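Local atomic coordinates of dipicolinate synthase subunit B (PDB entry 3LQK), a protein that probably forms, as subunit B, part of the flavoprotein-family enzyme that makes dipicolinate, the compound stored in bacterial spores. Residues K37-V46 against I63-D73. Sequence-based numbering, arbitrary orientation.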
loop_
_atom_site.group_PDB
_atom_site.type_symbol
_atom_site.label_atom_id
_atom_site.label_comp_id
_atom_site.label_asym_id
_atom_site.label_seq_id
_atom_site.Cartn_x
_atom_site.Cartn_y
_atom_site.Cartn_z
ATOM N N LYS A 37 24.792 -23.534 -15.505
ATOM C CA LYS A 37 25.607 -23.514 -14.314
ATOM C C LYS A 37 24.747 -22.994 -13.141
ATOM O O LYS A 37 24.304 -21.852 -13.154
ATOM C CB LYS A 37 26.785 -22.575 -14.529
ATOM C CG LYS A 37 27.734 -22.569 -13.325
ATOM C CD LYS A 37 28.858 -21.448 -13.370
ATOM C CE LYS A 37 30.130 -21.844 -14.121
ATOM N NZ LYS A 37 31.152 -20.740 -13.923
ATOM N N VAL A 38 24.488 -23.869 -12.170
ATOM C CA VAL A 38 23.548 -23.584 -11.114
ATOM C C VAL A 38 24.273 -23.367 -9.804
ATOM O O VAL A 38 24.960 -24.278 -9.285
ATOM C CB VAL A 38 22.514 -24.675 -10.954
ATOM C CG1 VAL A 38 21.455 -24.249 -9.945
ATOM C CG2 VAL A 38 21.868 -25.016 -12.383
ATOM N N THR A 39 24.072 -22.164 -9.260
ATOM C CA THR A 39 24.549 -21.834 -7.938
ATOM C C THR A 39 23.444 -21.888 -6.904
ATOM O O THR A 39 22.492 -21.097 -6.993
ATOM C CB THR A 39 25.154 -20.455 -7.935
ATOM O OG1 THR A 39 26.269 -20.462 -8.826
ATOM C CG2 THR A 39 25.629 -20.038 -6.488
ATOM N N PRO A 40 23.558 -22.782 -5.907
ATOM C CA PRO A 40 22.548 -22.824 -4.847
ATOM C C PRO A 40 22.739 -21.711 -3.807
ATOM O O PRO A 40 23.893 -21.378 -3.422
ATOM C CB PRO A 40 22.736 -24.213 -4.211
ATOM C CG PRO A 40 23.810 -24.889 -5.054
ATOM C CD PRO A 40 24.591 -23.804 -5.683
ATOM N N PHE A 41 21.624 -21.130 -3.404
ATOM C CA PHE A 41 21.561 -20.146 -2.321
ATOM C C PHE A 41 20.630 -20.656 -1.214
ATOM O O PHE A 41 19.560 -21.190 -1.506
ATOM C CB PHE A 41 20.973 -18.834 -2.818
ATOM C CG PHE A 41 21.873 -18.029 -3.708
ATOM C CD1 PHE A 41 22.333 -16.806 -3.306
ATOM C CD2 PHE A 41 22.142 -18.444 -4.994
ATOM C CE1 PHE A 41 23.122 -16.026 -4.142
ATOM C CE2 PHE A 41 22.976 -17.703 -5.821
ATOM C CZ PHE A 41 23.466 -16.490 -5.387
ATOM N N VAL A 42 21.012 -20.503 0.045
ATOM C CA VAL A 42 20.210 -20.992 1.169
ATOM C C VAL A 42 20.137 -19.936 2.262
ATOM O O VAL A 42 20.818 -18.929 2.192
ATOM C CB VAL A 42 20.732 -22.321 1.745
ATOM C CG1 VAL A 42 20.538 -23.505 0.742
ATOM C CG2 VAL A 42 22.168 -22.189 2.251
ATOM N N THR A 43 19.261 -20.123 3.243
ATOM C CA THR A 43 18.847 -18.980 4.062
ATOM C C THR A 43 19.702 -18.907 5.305
ATOM O O THR A 43 19.745 -17.871 5.968
ATOM C CB THR A 43 17.372 -19.017 4.473
ATOM O OG1 THR A 43 17.102 -20.284 5.083
ATOM C CG2 THR A 43 16.425 -18.789 3.250
ATOM N N HIS A 44 20.395 -19.991 5.613
ATOM C CA HIS A 44 21.299 -19.967 6.760
ATOM C C HIS A 44 22.548 -20.724 6.440
ATOM O O HIS A 44 22.560 -21.523 5.491
ATOM C CB HIS A 44 20.635 -20.640 7.949
ATOM C CG HIS A 44 19.453 -19.896 8.452
ATOM N ND1 HIS A 44 19.573 -18.755 9.222
ATOM C CD2 HIS A 44 18.118 -20.114 8.292
ATOM C CE1 HIS A 44 18.362 -18.294 9.503
ATOM N NE2 HIS A 44 17.462 -19.099 8.953
ATOM N N THR A 45 23.561 -20.508 7.294
ATOM C CA THR A 45 24.839 -21.177 7.222
ATOM C C THR A 45 24.606 -22.658 7.268
ATOM O O THR A 45 23.802 -23.137 8.031
ATOM C CB THR A 45 25.776 -20.792 8.401
ATOM O OG1 THR A 45 26.076 -19.389 8.326
ATOM C CG2 THR A 45 27.076 -21.561 8.323
ATOM N N VAL A 46 25.344 -23.367 6.433
ATOM C CA VAL A 46 25.181 -24.789 6.229
ATOM C C VAL A 46 25.976 -25.593 7.295
ATOM O O VAL A 46 25.712 -26.782 7.497
ATOM C CB VAL A 46 25.508 -25.133 4.726
ATOM C CG1 VAL A 46 26.174 -26.476 4.549
ATOM C CG2 VAL A 46 24.227 -25.014 3.892
ATOM N N ILE A 63 22.046 -31.584 -2.897
ATOM C CA ILE A 63 22.503 -30.406 -3.671
ATOM C C ILE A 63 23.910 -30.633 -4.212
ATOM O O ILE A 63 24.186 -30.393 -5.400
ATOM C CB ILE A 63 22.417 -29.117 -2.814
ATOM C CG1 ILE A 63 20.948 -28.822 -2.494
ATOM C CG2 ILE A 63 23.034 -27.939 -3.520
ATOM C CD1 ILE A 63 20.771 -27.750 -1.478
ATOM N N LYS A 64 24.785 -31.153 -3.348
ATOM C CA LYS A 64 26.202 -31.364 -3.714
ATOM C C LYS A 64 26.398 -32.426 -4.795
ATOM O O LYS A 64 27.365 -32.363 -5.518
ATOM C CB LYS A 64 27.073 -31.650 -2.495
ATOM C CG LYS A 64 27.369 -30.331 -1.699
ATOM C CD LYS A 64 28.191 -30.661 -0.419
ATOM C CE LYS A 64 29.041 -29.449 0.144
ATOM N NZ LYS A 64 30.514 -29.885 0.425
ATOM N N GLN A 65 25.436 -33.331 -4.932
ATOM C CA GLN A 65 25.401 -34.332 -5.999
ATOM C C GLN A 65 24.880 -33.748 -7.315
ATOM O O GLN A 65 25.138 -34.322 -8.340
ATOM C CB GLN A 65 24.457 -35.516 -5.659
ATOM C CG GLN A 65 25.026 -36.560 -4.728
ATOM C CD GLN A 65 23.939 -37.537 -4.136
ATOM O OE1 GLN A 65 22.688 -37.442 -4.389
ATOM N NE2 GLN A 65 24.426 -38.452 -3.310
ATOM N N ILE A 66 24.096 -32.675 -7.259
ATOM C CA ILE A 66 23.554 -32.032 -8.447
ATOM C C ILE A 66 24.532 -31.022 -9.056
ATOM O O ILE A 66 24.701 -30.976 -10.276
ATOM C CB ILE A 66 22.166 -31.383 -8.134
ATOM C CG1 ILE A 66 21.136 -32.500 -7.858
ATOM C CG2 ILE A 66 21.707 -30.519 -9.295
ATOM C CD1 ILE A 66 19.855 -32.050 -7.098
ATOM N N THR A 67 25.170 -30.212 -8.211
ATOM C CA THR A 67 26.032 -29.135 -8.673
ATOM C C THR A 67 27.256 -28.958 -7.747
ATOM O O THR A 67 27.176 -29.120 -6.529
ATOM C CB THR A 67 25.241 -27.805 -8.794
ATOM O OG1 THR A 67 26.142 -26.777 -9.164
ATOM C CG2 THR A 67 24.524 -27.428 -7.489
ATOM N N GLU A 68 28.381 -28.651 -8.358
ATOM C CA GLU A 68 29.642 -28.414 -7.638
ATOM C C GLU A 68 29.833 -26.918 -7.320
ATOM O O GLU A 68 30.797 -26.546 -6.643
ATOM C CB GLU A 68 30.819 -28.934 -8.492
ATOM N N GLU A 69 28.933 -26.052 -7.776
ATOM C CA GLU A 69 29.057 -24.641 -7.366
ATOM C C GLU A 69 28.906 -24.529 -5.839
ATOM O O GLU A 69 27.979 -25.105 -5.277
ATOM C CB GLU A 69 28.013 -23.787 -8.104
ATOM C CG GLU A 69 28.221 -23.738 -9.610
ATOM C CD GLU A 69 29.566 -23.109 -9.998
ATOM O OE1 GLU A 69 30.006 -22.117 -9.336
ATOM O OE2 GLU A 69 30.161 -23.610 -10.980
ATOM N N PRO A 70 29.828 -23.823 -5.155
ATOM C CA PRO A 70 29.667 -23.590 -3.720
ATOM C C PRO A 70 28.292 -22.988 -3.352
ATOM O O PRO A 70 27.800 -22.035 -4.014
ATOM C CB PRO A 70 30.788 -22.603 -3.396
ATOM C CG PRO A 70 31.808 -22.860 -4.409
ATOM C CD PRO A 70 31.060 -23.194 -5.663
ATOM N N ILE A 71 27.688 -23.571 -2.312
ATOM C CA ILE A 71 26.421 -23.139 -1.766
ATOM C C ILE A 71 26.590 -21.749 -1.137
ATOM O O ILE A 71 27.482 -21.523 -0.334
ATOM C CB ILE A 71 25.965 -24.150 -0.710
ATOM C CG1 ILE A 71 25.705 -25.494 -1.425
ATOM C CG2 ILE A 71 24.694 -23.626 0.065
ATOM C CD1 ILE A 71 25.244 -26.623 -0.563
ATOM N N VAL A 72 25.785 -20.791 -1.566
ATOM C CA VAL A 72 25.873 -19.452 -1.029
ATOM C C VAL A 72 24.955 -19.398 0.189
ATOM O O VAL A 72 23.718 -19.386 0.064
ATOM C CB VAL A 72 25.476 -18.405 -2.063
ATOM C CG1 VAL A 72 25.552 -17.045 -1.453
ATOM C CG2 VAL A 72 26.348 -18.492 -3.323
ATOM N N ASP A 73 25.571 -19.370 1.363
ATOM C CA ASP A 73 24.871 -19.438 2.611
ATOM C C ASP A 73 25.159 -18.284 3.566
ATOM O O ASP A 73 24.890 -18.404 4.733
ATOM C CB ASP A 73 25.182 -20.749 3.300
ATOM C CG ASP A 73 26.653 -20.901 3.690
ATOM O OD1 ASP A 73 27.511 -20.094 3.260
ATOM O OD2 ASP A 73 26.929 -21.876 4.436
HETATM O O HOH W 1 26.083 -26.330 -12.160
HETATM O O HOH W 2 28.862 -20.104 -7.952
#
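Thr67, the first residue past the helix, gives its OG1 proton to Val38 O (2.8 Å), in the carbonyl plane. The same hydroxyl accepts from Glu69 N, closing an ST turn, and from a water that also takes the Val38 N-H. A chi1 of 176° swings OG1 away from the backbone N and turns the methyl CG2 to the Pro40 ring, 3.6 Å from its CG. Were a valine to stand in for Thr67, Val38 O would probably lose its donor and the turn its side-chain acceptor. Pro40 suits the edge of strand 37-41 turned away from strand 9-13, where no N-H is needed: its ring slides past Ile63 CG2, while its carbonyl takes a nearly straight bond from Val72 N (2.7 Å). Val42 N bonds Val72 O, and together these pair Phe41 with Val72 in a single beta bridge. Beta-branched Val72 makes a CH-pi contact, CB over one Phe41 face, 3.9 Å from the centroid, with CG1 near CD1. Asp73's chi1 of 64° lets OD2 receive Val46 N on its anti side (3.0 Å), 19° out of the carboxylate plane; OD1 pairs with Lys77. Strand 37-41 runs parallel to strand 9-13, Val38 packs on helix 25-33, and helix 75-78 meets Phe41 and Val72 through Ala78.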